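Local coordinates for protein putative succinylglutamate desuccinylase / aspartoacylase (Shewanella amazonensis, PDB 3FMC) that probably acts as a zinc-dependent hydrolase of the succinylglutamate desuccinylase/aspartoacylase family, its natural substrate not established, at residues C178-C183 with Y198-P203; K281-F286 with T363-L368; R102-H107 with R153-L158; Q18-P23 with A75-I80. One frame throughout, in Å; residues are numbered along the deposited sequence.

Interaction 1: C178-C183 with Y198-P203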
loop_
_atom_site.group_PDB
_atom_site.type_symbol
_atom_site.label_atom_id
_atom_site.label_comp_id
_atom_site.label_asym_id
_atom_site.label_seq_id
_atom_site.Cartn_x
_atom_site.Cartn_y
_atom_site.Cartn_z
ATOM N N CYS C 178 1.439 -24.660 -8.539
ATOM C CA CYS C 178 1.106 -26.061 -8.344
ATOM C C CYS C 178 1.576 -26.427 -6.943
ATOM O O CYS C 178 2.199 -25.627 -6.241
ATOM C CB CYS C 178 1.767 -26.965 -9.422
ATOM S SG CYS C 178 3.478 -27.137 -9.332
ATOM N N LYS C 179 1.208 -27.627 -6.493
ATOM C CA LYS C 179 1.663 -28.128 -5.189
ATOM C C LYS C 179 3.123 -28.593 -5.337
ATOM O O LYS C 179 3.493 -29.324 -6.265
ATOM C CB LYS C 179 0.784 -29.310 -4.721
ATOM C CG LYS C 179 -0.657 -28.975 -4.674
ATOM C CD LYS C 179 -1.493 -30.102 -4.082
ATOM C CE LYS C 179 -2.938 -29.753 -4.122
ATOM N NZ LYS C 179 -3.758 -30.841 -3.552
ATOM N N HIS C 180 3.945 -28.149 -4.416
ATOM C CA HIS C 180 5.341 -28.479 -4.370
ATOM C C HIS C 180 5.829 -28.564 -2.933
ATOM O O HIS C 180 5.172 -28.111 -1.995
ATOM C CB HIS C 180 6.226 -27.599 -5.287
ATOM C CG HIS C 180 6.185 -26.125 -4.995
ATOM N ND1 HIS C 180 5.083 -25.337 -5.277
ATOM C CD2 HIS C 180 7.144 -25.291 -4.552
ATOM C CE1 HIS C 180 5.371 -24.083 -4.979
ATOM N NE2 HIS C 180 6.613 -24.033 -4.530
ATOM N N LEU C 181 6.989 -29.147 -2.777
ATOM C CA LEU C 181 7.562 -29.420 -1.467
ATOM C C LEU C 181 9.019 -29.088 -1.387
ATOM O O LEU C 181 9.780 -29.362 -2.338
ATOM C CB LEU C 181 7.421 -30.907 -1.183
ATOM C CG LEU C 181 7.982 -31.581 0.076
ATOM C CD1 LEU C 181 7.240 -31.157 1.378
ATOM C CD2 LEU C 181 7.963 -33.156 -0.046
ATOM N N TYR C 182 9.391 -28.448 -0.290
ATOM C CA TYR C 182 10.782 -28.270 0.071
ATOM C C TYR C 182 11.122 -29.367 1.105
ATOM O O TYR C 182 10.436 -29.545 2.165
ATOM C CB TYR C 182 11.102 -26.906 0.626
ATOM C CG TYR C 182 10.962 -25.761 -0.356
ATOM C CD1 TYR C 182 9.733 -25.186 -0.634
ATOM C CD2 TYR C 182 12.080 -25.239 -0.984
ATOM C CE1 TYR C 182 9.616 -24.122 -1.525
ATOM C CE2 TYR C 182 11.978 -24.248 -1.872
ATOM C CZ TYR C 182 10.769 -23.656 -2.147
ATOM O OH TYR C 182 10.734 -22.599 -3.035
ATOM N N CYS C 183 12.200 -30.073 0.797
ATOM C CA CYS C 183 12.638 -31.240 1.554
ATOM C C CYS C 183 14.152 -31.187 1.652
ATOM O O CYS C 183 14.825 -31.042 0.623
ATOM C CB CYS C 183 12.211 -32.502 0.825
ATOM S SG CYS C 183 12.552 -34.024 1.783
ATOM N N TYR C 198 6.050 -32.379 -7.108
ATOM C CA TYR C 198 7.363 -31.738 -7.315
ATOM C C TYR C 198 8.036 -31.341 -6.029
ATOM O O TYR C 198 7.451 -30.638 -5.197
ATOM C CB TYR C 198 7.181 -30.528 -8.254
ATOM C CG TYR C 198 6.766 -30.958 -9.660
ATOM C CD1 TYR C 198 7.703 -31.540 -10.518
ATOM C CD2 TYR C 198 5.463 -30.880 -10.092
ATOM C CE1 TYR C 198 7.344 -31.996 -11.768
ATOM C CE2 TYR C 198 5.110 -31.312 -11.378
ATOM C CZ TYR C 198 6.067 -31.878 -12.190
ATOM O OH TYR C 198 5.768 -32.320 -13.474
ATOM N N THR C 199 9.277 -31.775 -5.859
ATOM C CA THR C 199 10.014 -31.520 -4.634
ATOM C C THR C 199 11.373 -30.841 -4.910
ATOM O O THR C 199 12.115 -31.244 -5.793
ATOM C CB THR C 199 10.259 -32.834 -3.835
ATOM O OG1 THR C 199 8.974 -33.526 -3.531
ATOM C CG2 THR C 199 11.074 -32.550 -2.577
ATOM N N LEU C 200 11.668 -29.810 -4.125
ATOM C CA LEU C 200 12.959 -29.122 -4.126
ATOM C C LEU C 200 13.763 -29.691 -2.971
ATOM O O LEU C 200 13.328 -29.630 -1.810
ATOM C CB LEU C 200 12.782 -27.606 -3.928
ATOM C CG LEU C 200 12.137 -26.894 -5.117
ATOM C CD1 LEU C 200 11.512 -25.578 -4.821
ATOM C CD2 LEU C 200 13.184 -26.782 -6.238
ATOM N N LEU C 201 14.899 -30.309 -3.288
ATOM C CA LEU C 201 15.836 -30.842 -2.294
ATOM C C LEU C 201 16.803 -29.740 -1.902
ATOM O O LEU C 201 17.533 -29.176 -2.745
ATOM C CB LEU C 201 16.555 -32.083 -2.846
ATOM C CG LEU C 201 15.681 -33.287 -3.221
ATOM C CD1 LEU C 201 16.474 -34.355 -3.966
ATOM C CD2 LEU C 201 15.008 -33.874 -1.980
ATOM N N ILE C 202 16.821 -29.417 -0.602
ATOM C CA ILE C 202 17.532 -28.240 -0.111
ATOM C C ILE C 202 18.691 -28.600 0.810
ATOM O O ILE C 202 18.628 -29.587 1.562
ATOM C CB ILE C 202 16.526 -27.182 0.511
ATOM C CG1 ILE C 202 15.976 -27.615 1.878
ATOM C CG2 ILE C 202 15.354 -26.856 -0.463
ATOM C CD1 ILE C 202 15.147 -26.478 2.532
ATOM N N PRO C 203 19.769 -27.807 0.758
ATOM C CA PRO C 203 20.982 -28.103 1.498
ATOM C C PRO C 203 20.996 -27.585 2.925
ATOM O O PRO C 203 20.054 -26.917 3.368
ATOM C CB PRO C 203 22.044 -27.361 0.706
ATOM C CG PRO C 203 21.336 -26.150 0.196
ATOM C CD PRO C 203 19.918 -26.591 -0.065
#
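Two parallel strands of the catalytic domain, Lys179-Cys183 and Tyr198-Ile202, pair here from Leu181 with Thr199 to Cys183 with Leu201. Leu181 and Cys183 each use both backbone groups: Leu181 N donates to Tyr198 O and Leu181 O accepts from Leu200 N (2.6 Å), then Cys183 N donates to Leu200 O (2.9 Å) and Cys183 O accepts from Ile202 N. On the face carrying His180, Tyr182 and Leu200, the last two side chains run side by side, and Leu200 CD1 presses on Tyr182 CE2 (3.3 Å). With its CG anti to the carbonyl carbon (chi1 -66°), the Tyr182 ring also meets Ile202 CG2 at its edge, 3.7 Å from CD2. Replacing Tyr182 by an alanine would probably open a gap beside Leu200 CD1 and Ile202 CG2. His180 ND1 donates a hydrogen bond to Cys178 O (3.1 Å), which lies in the ring plane, though ND1 stands above the carbonyl plane. On the reverse face Thr199 CG2 packs against Cys183 CB (3.6 Å), while Leu181 CD2 lies by Thr199 OG1. Strand 237-243 flanks the first strand antiparallel, strand 283-286 lies beyond the second, and Lys179 salt-bridges Glu256 of helix 251-267.

Interaction 2: K281-F286 with T363-L368; sequences KRYGCF and TKVFEL
Glu367 lies across Tyr283 and the backbone of Arg282. Its CB rests by Tyr283 CE1 (3.9 Å). CG, anti to the backbone N (chi1 180°), passes Arg282 O at 3.6 Å, and the extended chain then carries OE2 to Lys281 CD (3.0 Å). The carboxylate thus meets the lysine's methylene chain, with NZ too far for a salt bridge, and a water that accepts from Arg282 N also bonds OE2. The backbones form a short antiparallel ladder. Gly284 N donates to Phe366 O (2.8 Å), Phe366 N returns a bond to Gly284 O, and Leu368 N donates almost straight to Arg282 O (2.7 Å). Gly284 O lies over one face of the Phe366 ring, toward its rim, and CZ of that ring meets Phe286 CE2 (3.9 Å) with the two rings oblique. Leu368 CG lies on Gly284 N (3.7 Å) and CD2 near Gly284 CA, where a beta carbon would collide with it. With an alanine in place of Leu368, the backbone of Gly284 would probably lose this cover and a gap would open beside it. The terminal carboxylate forms a salt bridge with Arg188. Strand 283-286 is sandwiched in its sheet between parallel strand 198-202 and the antiparallel C-terminal strand 366-367, with the Leu368 side chain also touching Thr199 of strand 198-202.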
loop_
_atom_site.group_PDB
_atom_site.type_symbol
_atom_site.label_atom_id
_atom_site.label_comp_id
_atom_site.label_asym_id
_atom_site.label_seq_id
_atom_site.Cartn_x
_atom_site.Cartn_y
_atom_site.Cartn_z
ATOM N N LYS C 281 3.423 -40.124 -9.799
ATOM C CA LYS C 281 4.847 -39.910 -10.137
ATOM C C LYS C 281 5.298 -38.727 -9.296
ATOM O O LYS C 281 4.521 -37.788 -9.086
ATOM C CB LYS C 281 5.051 -39.578 -11.613
ATOM C CG LYS C 281 4.828 -40.732 -12.566
ATOM C CD LYS C 281 6.047 -41.621 -12.673
ATOM C CE LYS C 281 5.933 -42.511 -13.898
ATOM N NZ LYS C 281 4.574 -43.135 -13.985
ATOM N N ARG C 282 6.514 -38.836 -8.783
ATOM C CA ARG C 282 7.087 -37.819 -7.919
ATOM C C ARG C 282 8.417 -37.421 -8.448
ATOM O O ARG C 282 9.341 -38.255 -8.590
ATOM C CB ARG C 282 7.196 -38.323 -6.483
ATOM C CG ARG C 282 5.830 -38.431 -5.808
ATOM C CD ARG C 282 5.975 -39.053 -4.395
ATOM N NE ARG C 282 4.692 -39.064 -3.699
ATOM C CZ ARG C 282 3.828 -40.090 -3.732
ATOM N NH1 ARG C 282 4.115 -41.179 -4.419
ATOM N NH2 ARG C 282 2.664 -40.012 -3.104
ATOM N N TYR C 283 8.561 -36.110 -8.679
ATOM C CA TYR C 283 9.783 -35.592 -9.251
ATOM C C TYR C 283 10.477 -34.636 -8.313
ATOM O O TYR C 283 9.852 -34.089 -7.409
ATOM C CB TYR C 283 9.484 -34.853 -10.554
ATOM C CG TYR C 283 8.849 -35.755 -11.580
ATOM C CD1 TYR C 283 9.624 -36.558 -12.419
ATOM C CD2 TYR C 283 7.497 -35.820 -11.685
ATOM C CE1 TYR C 283 9.020 -37.400 -13.346
ATOM C CE2 TYR C 283 6.900 -36.640 -12.600
ATOM C CZ TYR C 283 7.662 -37.412 -13.424
ATOM O OH TYR C 283 6.981 -38.254 -14.279
ATOM N N GLY C 284 11.773 -34.437 -8.539
ATOM C CA GLY C 284 12.556 -33.510 -7.727
ATOM C C GLY C 284 13.630 -32.808 -8.515
ATOM O O GLY C 284 13.828 -33.077 -9.707
ATOM N N CYS C 285 14.229 -31.811 -7.873
ATOM C CA CYS C 285 15.412 -31.155 -8.397
ATOM C C CYS C 285 16.129 -30.550 -7.207
ATOM O O CYS C 285 15.507 -30.321 -6.155
ATOM C CB CYS C 285 15.115 -30.169 -9.518
ATOM S SG CYS C 285 14.764 -28.492 -9.069
ATOM N N PHE C 286 17.438 -30.378 -7.315
ATOM C CA PHE C 286 18.187 -29.739 -6.276
ATOM C C PHE C 286 17.888 -28.234 -6.376
ATOM O O PHE C 286 17.724 -27.698 -7.474
ATOM C CB PHE C 286 19.675 -30.029 -6.394
ATOM C CG PHE C 286 19.994 -31.441 -6.049
ATOM C CD1 PHE C 286 20.131 -31.808 -4.740
ATOM C CD2 PHE C 286 20.046 -32.418 -7.024
ATOM C CE1 PHE C 286 20.383 -33.115 -4.396
ATOM C CE2 PHE C 286 20.306 -33.725 -6.675
ATOM C CZ PHE C 286 20.473 -34.062 -5.351
ATOM N N THR C 363 14.413 -26.911 -13.135
ATOM C CA THR C 363 15.165 -27.414 -14.253
ATOM C C THR C 363 15.976 -28.635 -13.749
ATOM O O THR C 363 16.135 -28.870 -12.520
ATOM C CB THR C 363 16.132 -26.347 -14.825
ATOM O OG1 THR C 363 17.163 -26.059 -13.871
ATOM C CG2 THR C 363 15.351 -25.081 -15.197
ATOM N N LYS C 364 16.495 -29.411 -14.707
ATOM C CA LYS C 364 17.315 -30.610 -14.367
ATOM C C LYS C 364 16.517 -31.511 -13.388
ATOM O O LYS C 364 17.037 -32.050 -12.401
ATOM C CB LYS C 364 18.670 -30.203 -13.839
ATOM C CG LYS C 364 19.464 -29.372 -14.898
ATOM C CD LYS C 364 20.682 -28.754 -14.255
ATOM C CE LYS C 364 21.638 -28.120 -15.272
ATOM N NZ LYS C 364 20.861 -27.485 -16.343
ATOM N N VAL C 365 15.267 -31.702 -13.748
ATOM C CA VAL C 365 14.319 -32.475 -12.957
ATOM C C VAL C 365 14.500 -33.971 -13.168
ATOM O O VAL C 365 14.794 -34.426 -14.280
ATOM C CB VAL C 365 12.885 -32.043 -13.309
ATOM C CG1 VAL C 365 11.860 -32.956 -12.643
ATOM C CG2 VAL C 365 12.668 -30.539 -12.922
ATOM N N PHE C 366 14.337 -34.746 -12.100
ATOM C CA PHE C 366 14.412 -36.187 -12.219
ATOM C C PHE C 366 13.363 -36.846 -11.374
ATOM O O PHE C 366 12.836 -36.248 -10.439
ATOM C CB PHE C 366 15.784 -36.646 -11.796
ATOM C CG PHE C 366 16.153 -36.224 -10.445
ATOM C CD1 PHE C 366 15.950 -37.075 -9.346
ATOM C CD2 PHE C 366 16.806 -34.997 -10.229
ATOM C CE1 PHE C 366 16.365 -36.671 -8.061
ATOM C CE2 PHE C 366 17.203 -34.588 -8.927
ATOM C CZ PHE C 366 16.981 -35.445 -7.857
ATOM N N GLU C 367 13.025 -38.086 -11.710
ATOM C CA GLU C 367 12.038 -38.820 -10.922
ATOM C C GLU C 367 12.685 -39.244 -9.596
ATOM O O GLU C 367 13.842 -39.701 -9.541
ATOM C CB GLU C 367 11.469 -40.014 -11.696
ATOM C CG GLU C 367 10.455 -40.784 -10.892
ATOM C CD GLU C 367 9.683 -41.782 -11.739
ATOM O OE1 GLU C 367 10.133 -42.074 -12.878
ATOM O OE2 GLU C 367 8.616 -42.228 -11.276
ATOM N N LEU C 368 11.970 -39.029 -8.503
ATOM C CA LEU C 368 12.536 -39.359 -7.193
ATOM C C LEU C 368 12.411 -40.855 -6.982
ATOM O O LEU C 368 11.448 -41.446 -7.442
ATOM C CB LEU C 368 11.835 -38.602 -6.056
ATOM C CG LEU C 368 12.112 -37.086 -5.967
ATOM C CD1 LEU C 368 11.235 -36.534 -4.855
ATOM C CD2 LEU C 368 13.581 -36.744 -5.762
ATOM O OXT LEU C 368 13.251 -41.461 -6.341
HETATM O O HOH W 1 8.326 -41.341 -8.543
HETATM O O HOH W 2 18.341 -31.207 -10.060
#

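Interaction 3: R102-H107 with R153-L158; sequences REYLDH and RLAVTL. With SO4 (sulfate ion), chain K.
Arg102 NH1 and NH2 donate to sulfate O1 and O2, each at 2.8 Å, and Arg91, Asn99 and Asn101 also grip this ion, which probably comes from the crystallisation liquor; the arrangement is consistent with a pocket for a substrate carboxylate as in related carboxypeptidases. At the start of segment 102-107, Arg102 points away from the helix, bent at chi2 (-60°). Glu103 O accepts a hydrogen bond from His152 ND1 and also meets the methyl of Ala155, whose CB lies 3.4 Å away. That methyl fills the angle between loop and helix: it sits over the centre of the Tyr104 ring, 3.7 Å from CB to the ring centroid and 13° off the normal, a CH-pi contact. The loop 102-107 is thereby laid against helix 150-163 in the catalytic domain of a zinc exopeptidase-like fold. Ala155 O touches Tyr104 CE1 at 3.3 Å. Farther out, Leu158 CD1 reaches Tyr104 OH (3.6 Å), and this hydroxyl is hydrogen-bonded to Gln39. Leu105 CB meets Val156 CG2 at 4.1 Å.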
loop_
_atom_site.group_PDB
_atom_site.type_symbol
_atom_site.label_atom_id
_atom_site.label_comp_id
_atom_site.label_asym_id
_atom_site.label_seq_id
_atom_site.Cartn_x
_atom_site.Cartn_y
_atom_site.Cartn_z
ATOM N N ARG C 102 11.656 -14.585 6.649
ATOM C CA ARG C 102 13.092 -14.356 6.655
ATOM C C ARG C 102 13.510 -13.887 8.056
ATOM O O ARG C 102 14.640 -13.487 8.254
ATOM C CB ARG C 102 13.501 -13.326 5.621
ATOM C CG ARG C 102 13.330 -13.826 4.219
ATOM C CD ARG C 102 14.156 -15.069 3.903
ATOM N NE ARG C 102 13.887 -15.384 2.502
ATOM C CZ ARG C 102 12.848 -16.108 2.071
ATOM N NH1 ARG C 102 12.053 -16.749 2.914
ATOM N NH2 ARG C 102 12.658 -16.246 0.763
ATOM N N GLU C 103 12.591 -13.958 9.020
ATOM C CA GLU C 103 12.848 -13.478 10.389
ATOM C C GLU C 103 13.216 -14.527 11.437
ATOM O O GLU C 103 13.348 -14.232 12.627
ATOM C CB GLU C 103 11.617 -12.705 10.836
ATOM C CG GLU C 103 11.508 -11.318 10.215
ATOM C CD GLU C 103 12.348 -10.279 10.915
ATOM O OE1 GLU C 103 13.387 -10.624 11.563
ATOM O OE2 GLU C 103 11.939 -9.105 10.833
ATOM N N TYR C 104 13.425 -15.768 11.019
ATOM C CA TYR C 104 13.752 -16.803 12.031
ATOM C C TYR C 104 15.181 -16.639 12.544
ATOM O O TYR C 104 15.999 -15.948 11.945
ATOM C CB TYR C 104 13.418 -18.224 11.517
ATOM C CG TYR C 104 11.912 -18.458 11.339
ATOM C CD1 TYR C 104 11.132 -18.942 12.376
ATOM C CD2 TYR C 104 11.261 -18.159 10.153
ATOM C CE1 TYR C 104 9.807 -19.134 12.259
ATOM C CE2 TYR C 104 9.910 -18.343 10.020
ATOM C CZ TYR C 104 9.160 -18.823 11.081
ATOM O OH TYR C 104 7.811 -19.048 10.883
ATOM N N LEU C 105 15.476 -17.313 13.643
ATOM C CA LEU C 105 16.720 -17.169 14.361
ATOM C C LEU C 105 17.731 -18.231 13.995
ATOM O O LEU C 105 17.427 -19.414 14.118
ATOM C CB LEU C 105 16.413 -17.289 15.858
ATOM C CG LEU C 105 17.584 -17.179 16.849
ATOM C CD1 LEU C 105 18.440 -15.938 16.581
ATOM C CD2 LEU C 105 17.055 -17.251 18.299
ATOM N N ASP C 106 18.883 -17.800 13.473
ATOM C CA ASP C 106 20.027 -18.678 13.163
ATOM C C ASP C 106 20.796 -18.729 14.448
ATOM O O ASP C 106 21.281 -17.701 14.934
ATOM C CB ASP C 106 20.897 -18.054 12.092
ATOM C CG ASP C 106 21.957 -19.019 11.481
ATOM O OD1 ASP C 106 21.938 -20.240 11.697
ATOM O OD2 ASP C 106 22.805 -18.517 10.712
ATOM N N HIS C 107 20.904 -19.914 15.027
ATOM C CA HIS C 107 21.656 -20.039 16.259
ATOM C C HIS C 107 23.147 -19.847 15.981
ATOM O O HIS C 107 23.756 -20.545 15.195
ATOM C CB HIS C 107 21.327 -21.335 16.974
ATOM C CG HIS C 107 19.886 -21.416 17.398
ATOM N ND1 HIS C 107 19.376 -20.694 18.461
ATOM C CD2 HIS C 107 18.859 -22.156 16.919
ATOM C CE1 HIS C 107 18.094 -20.992 18.613
ATOM N NE2 HIS C 107 17.756 -21.873 17.687
ATOM N N ARG C 153 9.935 -11.141 16.633
ATOM C CA ARG C 153 9.241 -11.621 17.813
ATOM C C ARG C 153 8.296 -12.745 17.388
ATOM O O ARG C 153 8.192 -13.764 18.046
ATOM C CB ARG C 153 8.484 -10.513 18.510
ATOM C CG ARG C 153 7.589 -10.971 19.629
ATOM C CD ARG C 153 7.009 -9.797 20.432
ATOM N NE ARG C 153 8.123 -9.231 21.145
ATOM C CZ ARG C 153 8.566 -9.670 22.308
ATOM N NH1 ARG C 153 7.953 -10.656 22.953
ATOM N NH2 ARG C 153 9.646 -9.114 22.820
ATOM N N LEU C 154 7.585 -12.555 16.289
ATOM C CA LEU C 154 6.683 -13.609 15.837
ATOM C C LEU C 154 7.425 -14.880 15.504
ATOM O O LEU C 154 7.075 -15.961 15.998
ATOM C CB LEU C 154 5.900 -13.156 14.606
ATOM C CG LEU C 154 5.054 -14.183 13.846
ATOM C CD1 LEU C 154 3.874 -14.699 14.664
ATOM C CD2 LEU C 154 4.594 -13.654 12.448
ATOM N N ALA C 155 8.435 -14.757 14.657
ATOM C CA ALA C 155 9.177 -15.906 14.176
ATOM C C ALA C 155 9.835 -16.694 15.289
ATOM O O ALA C 155 9.783 -17.935 15.290
ATOM C CB ALA C 155 10.197 -15.491 13.149
ATOM N N VAL C 156 10.443 -15.982 16.236
ATOM C CA VAL C 156 11.146 -16.611 17.344
ATOM C C VAL C 156 10.142 -17.324 18.281
ATOM O O VAL C 156 10.442 -18.404 18.783
ATOM C CB VAL C 156 12.121 -15.624 18.075
ATOM C CG1 VAL C 156 12.718 -16.282 19.293
ATOM C CG2 VAL C 156 13.216 -15.135 17.128
ATOM N N THR C 157 8.931 -16.776 18.431
ATOM C CA THR C 157 7.873 -17.415 19.245
ATOM C C THR C 157 7.422 -18.730 18.579
ATOM O O THR C 157 7.323 -19.783 19.252
ATOM C CB THR C 157 6.687 -16.454 19.511
ATOM O OG1 THR C 157 7.200 -15.267 20.163
ATOM C CG2 THR C 157 5.566 -17.119 20.310
ATOM N N LEU C 158 7.191 -18.685 17.258
ATOM C CA LEU C 158 6.859 -19.904 16.493
ATOM C C LEU C 158 7.976 -20.927 16.565
ATOM O O LEU C 158 7.732 -22.111 16.788
ATOM C CB LEU C 158 6.612 -19.545 15.022
ATOM C CG LEU C 158 5.382 -18.652 14.752
ATOM C CD1 LEU C 158 5.318 -18.161 13.309
ATOM C CD2 LEU C 158 4.128 -19.383 15.116
HETATM S S SO4 K . 9.318 -17.816 0.721
HETATM O O1 SO4 K . 9.450 -17.033 1.969
HETATM O O2 SO4 K . 10.236 -17.273 -0.277
HETATM O O3 SO4 K . 7.942 -17.848 0.134
HETATM O O4 SO4 K . 9.655 -19.212 1.051
#

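Interaction 4: Q18-P23 with A75-I80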
loop_
_atom_site.group_PDB
_atom_site.type_symbol
_atom_site.label_atom_id
_atom_site.label_comp_id
_atom_site.label_asym_id
_atom_site.label_seq_id
_atom_site.Cartn_x
_atom_site.Cartn_y
_atom_site.Cartn_z
ATOM N N GLN C 18 -4.798 -3.780 20.932
ATOM C CA GLN C 18 -5.163 -5.172 20.802
ATOM C C GLN C 18 -3.941 -6.120 20.734
ATOM O O GLN C 18 -2.945 -5.846 20.029
ATOM C CB GLN C 18 -6.054 -5.334 19.572
ATOM C CG GLN C 18 -7.319 -4.395 19.579
ATOM C CD GLN C 18 -7.109 -2.921 19.038
ATOM O OE1 GLN C 18 -6.094 -2.606 18.412
ATOM N NE2 GLN C 18 -8.101 -2.039 19.304
ATOM N N PRO C 19 -3.992 -7.239 21.503
ATOM C CA PRO C 19 -2.900 -8.173 21.426
ATOM C C PRO C 19 -2.981 -8.974 20.117
ATOM O O PRO C 19 -4.047 -9.046 19.500
ATOM C CB PRO C 19 -3.158 -9.111 22.621
ATOM C CG PRO C 19 -4.570 -9.137 22.757
ATOM C CD PRO C 19 -5.035 -7.709 22.431
ATOM N N LEU C 20 -1.820 -9.438 19.658
ATOM C CA LEU C 20 -1.704 -10.332 18.496
ATOM C C LEU C 20 -1.459 -11.708 19.146
ATOM O O LEU C 20 -0.537 -11.852 19.933
ATOM C CB LEU C 20 -0.546 -9.919 17.566
ATOM C CG LEU C 20 -0.753 -8.608 16.733
ATOM C CD1 LEU C 20 0.550 -8.154 16.068
ATOM C CD2 LEU C 20 -1.911 -8.765 15.703
ATOM N N SER C 21 -2.344 -12.661 18.868
ATOM C CA SER C 21 -2.250 -13.999 19.396
ATOM C C SER C 21 -2.622 -15.053 18.363
ATOM O O SER C 21 -3.317 -14.760 17.350
ATOM C CB SER C 21 -3.027 -14.182 20.686
ATOM O OG SER C 21 -4.382 -13.984 20.447
ATOM N N LEU C 22 -2.120 -16.276 18.642
ATOM C CA LEU C 22 -2.265 -17.436 17.770
ATOM C C LEU C 22 -3.039 -18.509 18.548
ATOM O O LEU C 22 -2.791 -18.689 19.736
ATOM C CB LEU C 22 -0.877 -18.052 17.454
ATOM C CG LEU C 22 0.304 -17.199 17.011
ATOM C CD1 LEU C 22 1.484 -18.004 16.577
ATOM C CD2 LEU C 22 -0.159 -16.267 15.896
ATOM N N PRO C 23 -3.904 -19.261 17.860
ATOM C CA PRO C 23 -4.566 -20.421 18.459
ATOM C C PRO C 23 -3.650 -21.634 18.238
ATOM O O PRO C 23 -3.184 -21.847 17.119
ATOM C CB PRO C 23 -5.851 -20.564 17.637
ATOM C CG PRO C 23 -5.524 -20.021 16.313
ATOM C CD PRO C 23 -4.330 -19.069 16.463
ATOM N N ALA C 75 -1.230 -18.299 11.787
ATOM C CA ALA C 75 0.001 -18.086 12.566
ATOM C C ALA C 75 0.569 -16.646 12.550
ATOM O O ALA C 75 1.498 -16.364 13.287
ATOM C CB ALA C 75 1.113 -19.103 12.186
ATOM N N ASN C 76 -0.017 -15.763 11.753
ATOM C CA ASN C 76 0.454 -14.374 11.658
ATOM C C ASN C 76 -0.712 -13.417 11.470
ATOM O O ASN C 76 -0.941 -12.909 10.372
ATOM C CB ASN C 76 1.452 -14.273 10.515
ATOM C CG ASN C 76 2.027 -12.862 10.348
ATOM O OD1 ASN C 76 1.882 -12.013 11.234
ATOM N ND2 ASN C 76 2.703 -12.627 9.236
ATOM N N PRO C 77 -1.448 -13.122 12.561
ATOM C CA PRO C 77 -2.617 -12.267 12.371
ATOM C C PRO C 77 -2.313 -10.867 11.778
ATOM O O PRO C 77 -3.116 -10.338 11.005
ATOM C CB PRO C 77 -3.258 -12.209 13.784
ATOM C CG PRO C 77 -2.141 -12.570 14.710
ATOM C CD PRO C 77 -1.306 -13.563 13.974
ATOM N N LEU C 78 -1.135 -10.305 12.071
ATOM C CA LEU C 78 -0.793 -8.968 11.562
ATOM C C LEU C 78 -0.731 -9.028 10.029
ATOM O O LEU C 78 -1.240 -8.154 9.337
ATOM C CB LEU C 78 0.527 -8.480 12.172
ATOM C CG LEU C 78 0.956 -7.041 11.876
ATOM C CD1 LEU C 78 -0.073 -6.038 12.144
ATOM C CD2 LEU C 78 2.212 -6.709 12.711
ATOM N N GLY C 79 -0.153 -10.088 9.485
ATOM C CA GLY C 79 -0.066 -10.229 8.020
ATOM C C GLY C 79 -1.378 -10.679 7.400
ATOM O O GLY C 79 -1.780 -10.233 6.309
ATOM N N ILE C 80 -2.058 -11.607 8.078
ATOM C CA ILE C 80 -3.333 -12.137 7.615
ATOM C C ILE C 80 -4.391 -11.045 7.465
ATOM O O ILE C 80 -5.153 -11.041 6.506
ATOM C CB ILE C 80 -3.882 -13.184 8.608
ATOM C CG1 ILE C 80 -3.016 -14.435 8.541
ATOM C CG2 ILE C 80 -5.359 -13.550 8.271
ATOM C CD1 ILE C 80 -3.156 -15.355 9.776
#
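Ala75 and Leu22 meet first: Leu22 CD2 comes to 3.1 Å from Ala75 O and CD1 to 3.7 Å from the same oxygen, so both methyls crowd this carbonyl. Asn76 follows as the N-cap of helix 77-80. With CG anti to the backbone N (chi1 -179°), its OD1 turns back to accept a weak bond from Gly79 N (3.3 Å), while ND2 donates to Val42 O and fixes the other end of the amide. Pro77 has the largest share on the helix side. Its CD packs on Leu22 CD2 (3.5 Å), and its CG faces Ser21 O (3.6 Å) and Leu20 CD2 (3.9 Å), so the ring straddles three successive residues of strand 19-27. Leu78 takes the other branch of Leu20, its CB lying 3.9 Å from Leu20 CD1. At Gly79 a beta carbon would collide with the Asn76 amide. Ile80 N then closes the turn on Asn76 O (2.9 Å), and its side chain, like Pro77, packs on Ala16 of the third subunit. Strand 4-13 pairs antiparallel with strand 19-27 and supplies Val11 against both leucines. No hydrogen bond crosses from strand to helix. The segments hold together by van der Waals contact, mostly between apolar side chains, and because Ala75 O has no partner in the model, burying this carbonyl against the Leu22 methyls probably carries some desolvation cost.

From the N terminus, interaction 4 comes first, bringing 75-80 back against 18-23 across 51 intervening residues. Interaction 3 then closes the span between loop 102-107 and helix 150-163, interaction 1 the short excursion between strands 176-184 and 198-202, and interaction 2 the long one from strand 283-286 to the C terminus. All four are in series; none nests in or crosses another. They form two touching pairs: Leu154 and Leu158 of interaction 3 pack on Ala75 and Leu22 of interaction 4, while strands 198-202 and 283-286 join interactions 1 and 2 as sheet neighbours. Interactions 2 and 4 lie on opposite sides of the chain's centre, their centres about 36 Å apart.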